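Local coordinates for chitin oligosaccahride binding protein NagB1 (PDB 7EHP) that binds chitin oligosaccharides such as N,N'-diacetylchitobiose as an extracellular solute-binding protein, probably to hand them on for uptake into the cell, at residues 22-25 and 26-30; 45-49 and 50-54; 125-128 and 129-132; 193-197 and 198-202; 208-212 and 213-217. One frame throughout, in Å; residues are numbered along the deposited sequence.

Contact 1: residues 22-25 and 26-30; sequences EDIA and QRMEA
The flat ends of Asp23 and Gln26 do not stack; carboxylate and amide are linked through a water, which donates to Asp23 OD1 at 2.6 Å and accepts only weakly from Gln26 NE2. The guanidinium of Arg27 also stays apart from the carboxylate, with Asp23 OD2 and Arg27 NH2 5.8 Å from each other. Each has a salt-bridge partner elsewhere, Asp23 in Arg315 and Lys19, Arg27 in Glu311. Gln26 comes to the water by a first torsion rare in helices: CG sits between the backbone N and the carbonyl carbon (chi1 46°), which brings Gln26 CG to 3.2 Å from Asp23 O. On the buried side the partners are apolar. Met28 crosses Ile24 at a slant, its SD 3.9 Å from Ile24 CG2, while Met28 CG lies 3.4 Å from Ile24 O. Under all this runs ordinary alpha-helical bonding, as in Met28 N to Ile24 O at 2.9 Å. The turns belong to helix 15-31, the crossover of a beta-alpha-beta unit between parallel strands 3-7 and 37-41. Ile24 and Met28 press on Phe303 of helix 294-307, and Ala25 and Met28 rest on Val37 of strand 37-41.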
# COMPACT_ATOMS: atom_id res chain seq x y z
N GLU A 22 13.03 -8.30 14.61
CA GLU A 22 14.17 -8.86 15.34
C GLU A 22 13.72 -9.61 16.59
O GLU A 22 14.33 -10.63 16.96
CB GLU A 22 15.15 -7.75 15.71
CG GLU A 22 15.84 -7.13 14.49
CD GLU A 22 16.53 -5.81 14.80
OE1 GLU A 22 16.56 -5.42 15.99
OE2 GLU A 22 17.05 -5.18 13.85
N ASP A 23 12.69 -9.11 17.28
CA ASP A 23 12.14 -9.85 18.41
C ASP A 23 11.57 -11.18 17.95
O ASP A 23 11.83 -12.23 18.56
CB ASP A 23 11.06 -9.04 19.12
CG ASP A 23 11.62 -7.85 19.88
OD1 ASP A 23 12.85 -7.70 19.91
OD2 ASP A 23 10.83 -7.06 20.45
N ILE A 24 10.80 -11.16 16.85
CA ILE A 24 10.25 -12.40 16.30
C ILE A 24 11.39 -13.36 15.94
O ILE A 24 11.30 -14.57 16.19
CB ILE A 24 9.33 -12.09 15.10
CG1 ILE A 24 8.05 -11.38 15.57
CG2 ILE A 24 8.97 -13.38 14.35
CD1 ILE A 24 7.15 -10.81 14.44
N ALA A 25 12.49 -12.83 15.40
CA ALA A 25 13.59 -13.69 14.97
C ALA A 25 14.26 -14.41 16.16
O ALA A 25 14.39 -15.63 16.13
CB ALA A 25 14.59 -12.87 14.15
N GLN A 26 14.71 -13.68 17.22
CA GLN A 26 15.06 -14.42 18.46
C GLN A 26 14.02 -15.41 18.94
O GLN A 26 14.42 -16.49 19.38
CB GLN A 26 15.42 -13.60 19.69
CG GLN A 26 14.57 -12.37 20.13
CD GLN A 26 14.90 -12.21 21.61
OE1 GLN A 26 15.19 -13.31 22.26
NE2 GLN A 26 15.11 -10.97 22.17
N ARG A 27 12.72 -15.08 18.93
CA ARG A 27 11.80 -16.05 19.51
C ARG A 27 11.76 -17.31 18.68
O ARG A 27 11.68 -18.42 19.22
CB ARG A 27 10.45 -15.40 19.65
CG ARG A 27 10.34 -14.49 20.83
CD ARG A 27 8.88 -14.27 21.10
NE ARG A 27 8.61 -12.91 21.53
CZ ARG A 27 7.40 -12.49 21.89
NH1 ARG A 27 6.36 -13.33 21.86
NH2 ARG A 27 7.24 -11.22 22.28
N MET A 28 11.87 -17.17 17.35
CA MET A 28 11.99 -18.34 16.49
C MET A 28 13.24 -19.13 16.85
O MET A 28 13.21 -20.36 16.92
CB MET A 28 12.06 -17.92 15.03
CG MET A 28 10.75 -17.42 14.45
SD MET A 28 11.12 -16.37 13.02
CE MET A 28 11.82 -17.51 11.83
N GLU A 29 14.36 -18.43 17.08
CA GLU A 29 15.61 -19.12 17.38
C GLU A 29 15.52 -19.88 18.70
O GLU A 29 15.99 -21.02 18.81
CB GLU A 29 16.77 -18.12 17.37
CG GLU A 29 17.18 -17.75 15.94
CD GLU A 29 18.11 -16.55 15.87
OE1 GLU A 29 18.24 -15.82 16.88
OE2 GLU A 29 18.73 -16.35 14.80
N ALA A 30 14.89 -19.27 19.71
CA ALA A 30 14.72 -19.95 20.99
C ALA A 30 13.82 -21.18 20.87
O ALA A 30 13.98 -22.13 21.62
CB ALA A 30 14.15 -18.97 22.01
O HOH W 1 15.33 -8.52 19.78

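Contact 2: residues 45-49 and 50-54; sequences KVNRF and EKLPA. With NAG (2-acetamido-2-deoxy-beta-D-glucopyranose), chain C.
Glu50 N reaches back to Val46 O at 3.1 Å, coming from above the carbonyl plane. Lys51 N shares that acceptor on a shorter, straighter path, 2.8 Å from Val46 O with an N-H...O angle of 173°, so a single oxygen holds two successive amides. Lys51 lays its CB near the same oxygen before the side chain runs off from the turn. This five-residue step is a wider, pi-type turn in helix 44-58, and Leu52 repeats it with its N 2.9 Å from Asn47 O. Leu52 and Asn47 lie side by side, pointing the same way, with Leu52 CB 3.9 Å from Asn47 OD1; that oxygen also accepts from Arg6. Pro53, which has no N-H to give, sets its ring against the turn before, CG 3.1 Å from Arg48 O, and the helix kinks there. Arg48 itself runs out the other way, CG anti to its N (chi1 -173°) and extended to NE, into the glycan pocket. There Arg48 NH1 makes a weak 3.4 Å bond to the acetamido O7 of the bound N-acetylglucosamine, whose O3 lies at the guanidinium edge, in plane. Losing the guanidinium to a leucine is likely to strand Asp72 and Asp354 without their salt-bridge mate and to deprive O7 of this donor. Phe49 carries Arg48 CB over one ring face and brings CE2 to 4.0 Å from the acetamido methyl C8.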
# COMPACT_ATOMS: atom_id res chain seq x y z
N LYS A 45 10.14 -1.14 -3.27
CA LYS A 45 10.01 -1.25 -4.71
C LYS A 45 11.11 -2.12 -5.30
O LYS A 45 10.90 -2.78 -6.33
CB LYS A 45 10.04 0.13 -5.35
CG LYS A 45 11.38 0.87 -5.23
CD LYS A 45 11.32 2.25 -5.89
CE LYS A 45 12.73 2.78 -6.12
NZ LYS A 45 12.75 4.08 -6.85
N VAL A 46 12.30 -2.12 -4.70
CA VAL A 46 13.36 -2.99 -5.19
C VAL A 46 13.00 -4.45 -4.94
O VAL A 46 13.09 -5.29 -5.84
CB VAL A 46 14.71 -2.62 -4.55
CG1 VAL A 46 15.76 -3.68 -4.91
CG2 VAL A 46 15.15 -1.22 -4.95
N ASN A 47 12.56 -4.76 -3.72
CA ASN A 47 12.16 -6.13 -3.41
C ASN A 47 11.05 -6.60 -4.33
O ASN A 47 11.15 -7.66 -4.97
CB ASN A 47 11.70 -6.22 -1.96
CG ASN A 47 11.38 -7.65 -1.56
OD1 ASN A 47 12.20 -8.53 -1.73
ND2 ASN A 47 10.16 -7.89 -1.05
N ARG A 48 9.97 -5.82 -4.40
CA ARG A 48 8.74 -6.31 -5.01
C ARG A 48 8.85 -6.37 -6.53
O ARG A 48 8.38 -7.33 -7.15
CB ARG A 48 7.56 -5.43 -4.61
CG ARG A 48 6.24 -5.99 -5.09
CD ARG A 48 5.10 -5.05 -4.83
NE ARG A 48 3.83 -5.61 -5.30
CZ ARG A 48 2.69 -4.93 -5.35
NH1 ARG A 48 2.67 -3.65 -4.96
NH2 ARG A 48 1.58 -5.51 -5.77
N PHE A 49 9.47 -5.37 -7.14
CA PHE A 49 9.42 -5.20 -8.58
C PHE A 49 10.67 -5.66 -9.32
O PHE A 49 10.64 -5.74 -10.55
CB PHE A 49 9.13 -3.72 -8.94
CG PHE A 49 7.88 -3.18 -8.31
CD1 PHE A 49 6.73 -3.95 -8.27
CD2 PHE A 49 7.85 -1.91 -7.77
CE1 PHE A 49 5.57 -3.46 -7.71
CE2 PHE A 49 6.71 -1.42 -7.20
CZ PHE A 49 5.56 -2.20 -7.16
N GLU A 50 11.76 -5.97 -8.61
CA GLU A 50 12.98 -6.45 -9.27
C GLU A 50 13.60 -7.67 -8.59
O GLU A 50 13.74 -8.72 -9.22
CB GLU A 50 14.02 -5.34 -9.37
CG GLU A 50 13.66 -4.25 -10.41
CD GLU A 50 13.98 -4.66 -11.87
OE1 GLU A 50 13.04 -4.70 -12.70
OE2 GLU A 50 15.16 -4.93 -12.19
N LYS A 51 14.00 -7.53 -7.32
CA LYS A 51 14.79 -8.57 -6.66
C LYS A 51 14.01 -9.88 -6.55
O LYS A 51 14.47 -10.92 -7.01
CB LYS A 51 15.22 -8.10 -5.27
CG LYS A 51 16.23 -9.02 -4.59
CD LYS A 51 17.12 -8.23 -3.63
CE LYS A 51 18.28 -9.07 -3.09
NZ LYS A 51 19.31 -9.38 -4.13
N LEU A 52 12.83 -9.84 -5.90
CA LEU A 52 12.05 -11.04 -5.64
C LEU A 52 11.50 -11.67 -6.93
O LEU A 52 11.53 -12.91 -7.05
CB LEU A 52 10.90 -10.76 -4.66
CG LEU A 52 10.05 -11.93 -4.17
CD1 LEU A 52 10.90 -13.04 -3.58
CD2 LEU A 52 8.98 -11.50 -3.17
N PRO A 53 10.98 -10.90 -7.90
CA PRO A 53 10.62 -11.53 -9.19
C PRO A 53 11.77 -12.29 -9.81
O PRO A 53 11.57 -13.38 -10.36
CB PRO A 53 10.20 -10.33 -10.05
CG PRO A 53 9.62 -9.40 -9.06
CD PRO A 53 10.62 -9.47 -7.91
N ALA A 54 12.99 -11.74 -9.74
CA ALA A 54 14.14 -12.43 -10.30
C ALA A 54 14.41 -13.74 -9.56
O ALA A 54 14.56 -14.79 -10.19
CB ALA A 54 15.37 -11.53 -10.27
C1 NAG C . 2.50 -0.49 -0.86
C2 NAG C . 2.91 -0.86 -2.28
C3 NAG C . 1.83 -0.44 -3.26
C4 NAG C . 0.50 -1.06 -2.86
C5 NAG C . 0.17 -0.70 -1.42
C6 NAG C . -1.10 -1.35 -0.91
C7 NAG C . 5.24 -1.04 -3.04
C8 NAG C . 6.48 -0.30 -3.39
N2 NAG C . 4.20 -0.29 -2.64
O3 NAG C . 2.19 -0.89 -4.56
O4 NAG C . -0.54 -0.58 -3.71
O5 NAG C . 1.23 -1.10 -0.54
O6 NAG C . -1.09 -2.76 -1.10
O7 NAG C . 5.17 -2.27 -3.13

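Contact 3: residues 125-128 and 129-132; sequences NKQI and FKQL
Ile128 and Leu132, one turn apart, make the tight side of this short helix. They lie side by side and point the same way, Ile128 CG2 meeting Leu132 CD1 at 3.8 Å. Leu132 CG also sits close over the backbone, 3.0 Å from Ile128 O, an oxygen that takes the 2.9 Å bond from Leu132 N. Phe129 leans back toward the helix start: with CG beside its own N (chi1 -84°), its CD1 comes within 3.4 Å of Asn125 O, the acceptor for Phe129 N. Cutting Leu132 back to an alanine is likely to open a gap beside Ile128 CG2 and to thin the packing on Ala150. Asn125 is the N-cap. Its OD1 accepts from Ile128 N at 3.0 Å, with the donor well above the amide plane, and weakly from Gln127 N, so two of the first turn's amides find an acceptor in the cap side chain. The other flank is looser and exposed. Gln127 bends at its second torsion (67°) and crosses Lys130 at a slant, OE1 touching the aliphatic CD of Lys130 at 3.8 Å; no bond between their polar ends holds the pair, and the extended Gln131 lies near by, its OE1 4.3 Å from Gln127 NE2, beyond bonding range. Lys126 instead sends its amine to Glu340 and the hydroxyl of Tyr124. In the fold, helix 126-132 leaves the end of the long strand 109-125: Ile128 and Phe129 cover Ala238 of strand 237-243, while Phe129 and Leu132 face Val146 and Ala150 of helix 140-152.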
# COMPACT_ATOMS: atom_id res chain seq x y z
N ASN A 125 -3.64 18.19 8.19
CA ASN A 125 -3.21 18.91 9.38
C ASN A 125 -4.39 19.73 9.89
O ASN A 125 -4.79 20.72 9.26
CB ASN A 125 -1.99 19.78 9.06
CG ASN A 125 -1.47 20.53 10.26
OD1 ASN A 125 -2.23 20.88 11.16
ND2 ASN A 125 -0.15 20.76 10.29
N LYS A 126 -4.94 19.32 11.03
CA LYS A 126 -6.10 19.99 11.61
C LYS A 126 -5.80 21.45 11.96
O LYS A 126 -6.70 22.30 11.91
CB LYS A 126 -6.56 19.24 12.87
CG LYS A 126 -7.29 17.91 12.63
CD LYS A 126 -7.26 17.06 13.91
CE LYS A 126 -8.48 16.19 14.06
NZ LYS A 126 -8.78 15.43 12.83
N GLN A 127 -4.55 21.76 12.32
CA GLN A 127 -4.21 23.13 12.67
C GLN A 127 -4.05 24.02 11.44
O GLN A 127 -4.39 25.22 11.49
CB GLN A 127 -2.95 23.17 13.54
CG GLN A 127 -2.28 24.54 13.65
CD GLN A 127 -3.10 25.59 14.40
OE1 GLN A 127 -3.82 25.28 15.36
NE2 GLN A 127 -3.01 26.84 13.96
N ILE A 128 -3.57 23.47 10.32
CA ILE A 128 -3.54 24.26 9.09
C ILE A 128 -4.95 24.51 8.59
O ILE A 128 -5.28 25.63 8.15
CB ILE A 128 -2.66 23.59 8.02
CG1 ILE A 128 -1.19 23.62 8.42
CG2 ILE A 128 -2.77 24.32 6.69
CD1 ILE A 128 -0.29 22.81 7.48
N PHE A 129 -5.83 23.50 8.66
CA PHE A 129 -7.22 23.71 8.25
C PHE A 129 -7.89 24.78 9.10
O PHE A 129 -8.62 25.63 8.58
CB PHE A 129 -8.01 22.41 8.31
CG PHE A 129 -7.86 21.54 7.09
CD1 PHE A 129 -6.64 21.42 6.44
CD2 PHE A 129 -8.94 20.81 6.61
CE1 PHE A 129 -6.51 20.61 5.32
CE2 PHE A 129 -8.83 20.01 5.50
CZ PHE A 129 -7.61 19.91 4.85
N LYS A 130 -7.65 24.76 10.41
CA LYS A 130 -8.16 25.82 11.28
C LYS A 130 -7.66 27.19 10.83
O LYS A 130 -8.44 28.15 10.72
CB LYS A 130 -7.74 25.55 12.73
CG LYS A 130 -8.15 26.61 13.76
CD LYS A 130 -7.39 26.44 15.10
CE LYS A 130 -7.68 27.57 16.09
NZ LYS A 130 -7.79 28.89 15.42
N GLN A 131 -6.36 27.29 10.56
CA GLN A 131 -5.78 28.56 10.15
C GLN A 131 -6.41 29.07 8.86
O GLN A 131 -6.71 30.27 8.73
CB GLN A 131 -4.28 28.38 9.99
CG GLN A 131 -3.52 29.64 9.72
CD GLN A 131 -2.04 29.37 9.63
OE1 GLN A 131 -1.53 28.50 10.33
NE2 GLN A 131 -1.35 30.12 8.77
N LEU A 132 -6.64 28.18 7.89
CA LEU A 132 -7.27 28.55 6.64
C LEU A 132 -8.78 28.71 6.75
O LEU A 132 -9.41 29.16 5.78
CB LEU A 132 -6.97 27.50 5.56
CG LEU A 132 -5.54 26.99 5.44
CD1 LEU A 132 -5.48 25.78 4.51
CD2 LEU A 132 -4.66 28.11 4.96

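Contact 4: residues 193-197 and 198-202; sequences RRWTD and PDVAD
Asp199 OD2 is gripped by two cations, Arg193 NH2 at 2.9 Å and the amine of Lys273. The motif is a helix start: a type I turn from Arg194 to Asp197 leads into helix 198-213, with Asp197 at the N-cap and Pro198 in the first turn. Arg193 meets the carboxylate on its syn side. The two side chains cross at about a right angle, the guanidinium and carboxylate planes 33° apart, and Arg193 reaches across by bending at both chi2 and chi3. Its NH2 has a second acceptor in Ala180 O, at the end of helix 165-180. Asp199 folds its CG between its own N and carbonyl carbon (chi1 63°), which turns OD1 back toward the turn. A water joins the charged groups: it accepts from Arg193 NE at 2.7 Å and donates to Asp197 OD2 and to Asp199 OD1. It may ease the closeness of the two acidic side chains, whose OD2 of Asp197 and OD1 of Asp199 are 4.6 Å apart. Asp197 makes no capping bond with its side chain; OD2 takes Arg194 N instead, from above the carboxylate plane, bracing the turn. Asp197 O receives Ala201 N, the first helical bond. Trp195, stacked on Phe188 and bonded through NE1 to Gln390, offers its backbone to Val200, whose CG1 lies 3.2 Å from Trp195 O.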
# COMPACT_ATOMS: atom_id res chain seq x y z
N ARG A 193 -13.11 -3.27 -20.14
CA ARG A 193 -12.91 -1.85 -19.90
C ARG A 193 -11.53 -1.48 -20.44
O ARG A 193 -10.64 -2.33 -20.52
CB ARG A 193 -13.03 -1.51 -18.40
CG ARG A 193 -14.33 -1.98 -17.73
CD ARG A 193 -15.56 -1.14 -18.16
NE ARG A 193 -15.63 0.21 -17.58
CZ ARG A 193 -15.92 0.50 -16.31
NH1 ARG A 193 -16.16 -0.47 -15.42
NH2 ARG A 193 -15.97 1.77 -15.92
N ARG A 194 -11.36 -0.22 -20.81
CA ARG A 194 -10.12 0.23 -21.44
C ARG A 194 -9.60 1.46 -20.72
O ARG A 194 -10.38 2.31 -20.29
CB ARG A 194 -10.33 0.54 -22.92
CG ARG A 194 -10.63 -0.69 -23.80
CD ARG A 194 -10.91 -0.27 -25.26
NE ARG A 194 -10.60 -1.34 -26.21
CZ ARG A 194 -11.08 -1.42 -27.45
NH1 ARG A 194 -11.89 -0.48 -27.91
NH2 ARG A 194 -10.73 -2.44 -28.23
N TRP A 195 -8.27 1.55 -20.59
CA TRP A 195 -7.64 2.73 -20.00
C TRP A 195 -8.04 4.01 -20.72
O TRP A 195 -8.08 5.09 -20.12
CB TRP A 195 -6.11 2.58 -20.04
CG TRP A 195 -5.54 1.53 -19.08
CD1 TRP A 195 -5.23 0.22 -19.36
CD2 TRP A 195 -5.19 1.73 -17.70
NE1 TRP A 195 -4.71 -0.40 -18.22
CE2 TRP A 195 -4.69 0.51 -17.20
CE3 TRP A 195 -5.27 2.84 -16.84
CZ2 TRP A 195 -4.27 0.36 -15.88
CZ3 TRP A 195 -4.84 2.69 -15.52
CH2 TRP A 195 -4.34 1.46 -15.06
N THR A 196 -8.33 3.91 -22.02
CA THR A 196 -8.65 5.06 -22.85
C THR A 196 -10.11 5.50 -22.71
O THR A 196 -10.47 6.54 -23.26
CB THR A 196 -8.35 4.75 -24.33
OG1 THR A 196 -8.95 3.50 -24.70
CG2 THR A 196 -6.85 4.67 -24.58
N ASP A 197 -10.93 4.73 -22.00
CA ASP A 197 -12.34 5.06 -21.89
C ASP A 197 -12.51 6.43 -21.24
O ASP A 197 -11.74 6.79 -20.34
CB ASP A 197 -13.08 3.99 -21.07
CG ASP A 197 -13.30 2.69 -21.86
OD1 ASP A 197 -13.25 2.74 -23.10
OD2 ASP A 197 -13.56 1.62 -21.24
N PRO A 198 -13.50 7.22 -21.67
CA PRO A 198 -13.64 8.61 -21.17
C PRO A 198 -13.92 8.72 -19.68
O PRO A 198 -13.55 9.73 -19.06
CB PRO A 198 -14.80 9.16 -22.00
CG PRO A 198 -14.67 8.42 -23.30
CD PRO A 198 -14.36 7.00 -22.85
N ASP A 199 -14.58 7.72 -19.08
CA ASP A 199 -14.78 7.76 -17.63
C ASP A 199 -13.47 7.47 -16.88
O ASP A 199 -13.20 8.08 -15.84
CB ASP A 199 -15.90 6.81 -17.22
CG ASP A 199 -15.60 5.35 -17.54
OD1 ASP A 199 -14.72 5.08 -18.39
OD2 ASP A 199 -16.27 4.48 -16.94
N VAL A 200 -12.64 6.56 -17.39
CA VAL A 200 -11.30 6.40 -16.81
C VAL A 200 -10.52 7.70 -16.96
O VAL A 200 -10.00 8.25 -15.99
CB VAL A 200 -10.56 5.21 -17.45
CG1 VAL A 200 -9.07 5.22 -17.05
CG2 VAL A 200 -11.21 3.92 -17.04
N ALA A 201 -10.48 8.23 -18.20
CA ALA A 201 -9.72 9.44 -18.51
C ALA A 201 -10.15 10.63 -17.66
O ALA A 201 -9.33 11.52 -17.40
CB ALA A 201 -9.88 9.79 -20.00
N ASP A 202 -11.42 10.69 -17.24
CA ASP A 202 -11.85 11.80 -16.39
C ASP A 202 -11.00 11.88 -15.12
O ASP A 202 -10.59 12.97 -14.70
CB ASP A 202 -13.34 11.63 -16.06
CG ASP A 202 -13.96 12.89 -15.47
OD1 ASP A 202 -14.26 13.81 -16.26
OD2 ASP A 202 -14.20 12.96 -14.23
O HOH W 2 -14.92 2.24 -19.18

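Contact 5: residues 208-212 and 213-217; sequences DTLLK and KGYLQ
Leu210, Leu211 and Leu216 form the apolar centre. Leu216 folds back against the last turn of the helix and crosses both leucines at a slant, its CD1 3.7 Å from Leu210 CB and 4.0 Å from Leu211 CD2. Leu210 also sends CD2 to the edge of the Tyr215 ring, in its plane and 4.0 Å from Tyr215 CD2, the two side chains crossing at about a right angle. One face of that ring is covered by Lys213, whose CB stands 3.6 Å above its centre. Met171 of helix 165-180 meets both Leu210 and Leu216, and Tyr215 lies against Met144 and Ala147 of helix 140-152. Farther out, Lys213 runs alongside Thr209, pointing the same way, and lends its aliphatic CE to Thr209 CG2 before its last torsion bends the amine aside. At the rim, Lys212 and Asp208 make a long salt bridge, and a water donates firmly to Leu216 O and weakly to Leu211 O. The carbonyls of the final turn are taken up by the chain that leaves it: Leu210 O accepts Tyr215 N in its own plane at 2.9 Å and Leu216 N weakly, while Leu211 O accepts Gly214 N at 3.0 Å from above its carbonyl plane. Gly214 can hold the positive phi of 72° that lets the backbone turn away, which suits a residue without a side chain. Positive phi with two bonds back into the last turn defines a Schellman motif, here closing helix 198-213 and steering the chain toward strand 156-159.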
# COMPACT_ATOMS: atom_id res chain seq x y z
N ASP A 208 -4.30 15.46 -13.45
CA ASP A 208 -3.53 16.45 -14.20
C ASP A 208 -3.90 17.88 -13.79
O ASP A 208 -3.04 18.76 -13.75
CB ASP A 208 -3.75 16.25 -15.70
CG ASP A 208 -2.61 16.82 -16.56
OD1 ASP A 208 -1.47 16.96 -16.07
OD2 ASP A 208 -2.87 17.13 -17.74
N THR A 209 -5.18 18.12 -13.48
CA THR A 209 -5.58 19.43 -12.98
C THR A 209 -4.84 19.77 -11.70
O THR A 209 -4.38 20.89 -11.51
CB THR A 209 -7.11 19.48 -12.78
OG1 THR A 209 -7.79 19.56 -14.05
CG2 THR A 209 -7.53 20.67 -11.93
N LEU A 210 -4.69 18.79 -10.81
CA LEU A 210 -3.92 19.00 -9.59
C LEU A 210 -2.47 19.35 -9.93
O LEU A 210 -1.86 20.21 -9.27
CB LEU A 210 -3.97 17.75 -8.71
CG LEU A 210 -5.33 17.37 -8.13
CD1 LEU A 210 -5.15 16.19 -7.17
CD2 LEU A 210 -5.98 18.53 -7.41
N LEU A 211 -1.92 18.71 -10.96
CA LEU A 211 -0.59 19.05 -11.42
C LEU A 211 -0.55 20.47 -11.98
O LEU A 211 0.31 21.27 -11.61
CB LEU A 211 -0.13 18.02 -12.46
CG LEU A 211 0.16 16.58 -11.98
CD1 LEU A 211 0.40 15.62 -13.16
CD2 LEU A 211 1.36 16.55 -11.03
N LYS A 212 -1.51 20.79 -12.87
CA LYS A 212 -1.54 22.08 -13.57
C LYS A 212 -1.72 23.26 -12.62
O LYS A 212 -1.36 24.39 -12.96
CB LYS A 212 -2.67 22.10 -14.60
CG LYS A 212 -2.43 21.18 -15.78
CD LYS A 212 -3.48 21.38 -16.86
CE LYS A 212 -3.50 20.19 -17.81
NZ LYS A 212 -4.70 20.20 -18.69
N LYS A 213 -2.32 23.03 -11.46
CA LYS A 213 -2.55 24.09 -10.49
C LYS A 213 -1.49 24.13 -9.41
O LYS A 213 -1.50 25.06 -8.58
CB LYS A 213 -3.93 23.92 -9.84
CG LYS A 213 -5.05 24.44 -10.72
CD LYS A 213 -6.40 24.06 -10.16
CE LYS A 213 -7.53 24.48 -11.09
NZ LYS A 213 -7.45 25.94 -11.43
N GLY A 214 -0.56 23.17 -9.39
CA GLY A 214 0.41 23.12 -8.32
C GLY A 214 -0.16 22.67 -7.00
O GLY A 214 0.38 23.03 -5.95
N TYR A 215 -1.27 21.93 -7.01
CA TYR A 215 -1.84 21.41 -5.78
C TYR A 215 -1.13 20.13 -5.34
O TYR A 215 -0.95 19.89 -4.14
CB TYR A 215 -3.33 21.15 -5.97
CG TYR A 215 -4.15 22.41 -6.17
CD1 TYR A 215 -3.58 23.66 -5.98
CD2 TYR A 215 -5.49 22.35 -6.53
CE1 TYR A 215 -4.31 24.81 -6.14
CE2 TYR A 215 -6.23 23.50 -6.69
CZ TYR A 215 -5.64 24.73 -6.49
OH TYR A 215 -6.37 25.88 -6.66
N LEU A 216 -0.74 19.29 -6.30
CA LEU A 216 0.27 18.29 -6.04
C LEU A 216 1.62 18.98 -6.04
O LEU A 216 1.92 19.76 -6.94
CB LEU A 216 0.22 17.21 -7.12
CG LEU A 216 -0.89 16.18 -6.90
CD1 LEU A 216 -1.16 15.38 -8.17
CD2 LEU A 216 -0.51 15.25 -5.74
N GLN A 217 2.42 18.70 -5.01
CA GLN A 217 3.67 19.42 -4.78
C GLN A 217 4.56 19.50 -6.02
O GLN A 217 4.92 18.48 -6.61
CB GLN A 217 4.43 18.74 -3.65
CG GLN A 217 5.81 19.29 -3.42
CD GLN A 217 6.27 19.06 -2.01
OE1 GLN A 217 5.87 18.09 -1.37
NE2 GLN A 217 7.11 19.94 -1.51
O HOH W 3 2.73 20.15 -9.51

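Overall arrangement
All five contacts are local and partly buried, and none touches another. Contact 2, alone in holding residues of the glycan pocket, has the least regular helix and buries an arginine and an asparagine, where the others bury mainly apolar side chains. Contacts 4 and 5 sit at the two ends of helix 198-213, the nearest atoms of the two contacts about 7 Å apart: the start is held by charges and a water, the end by leucines and a glycine turn. Contact 3 begins a helix with a side-chain cap from asparagine; the aspartate at the N-cap of contact 4 makes none. Contact 1 lies within a helix, mostly its second half, across the chain's centre from contacts 4 and 5.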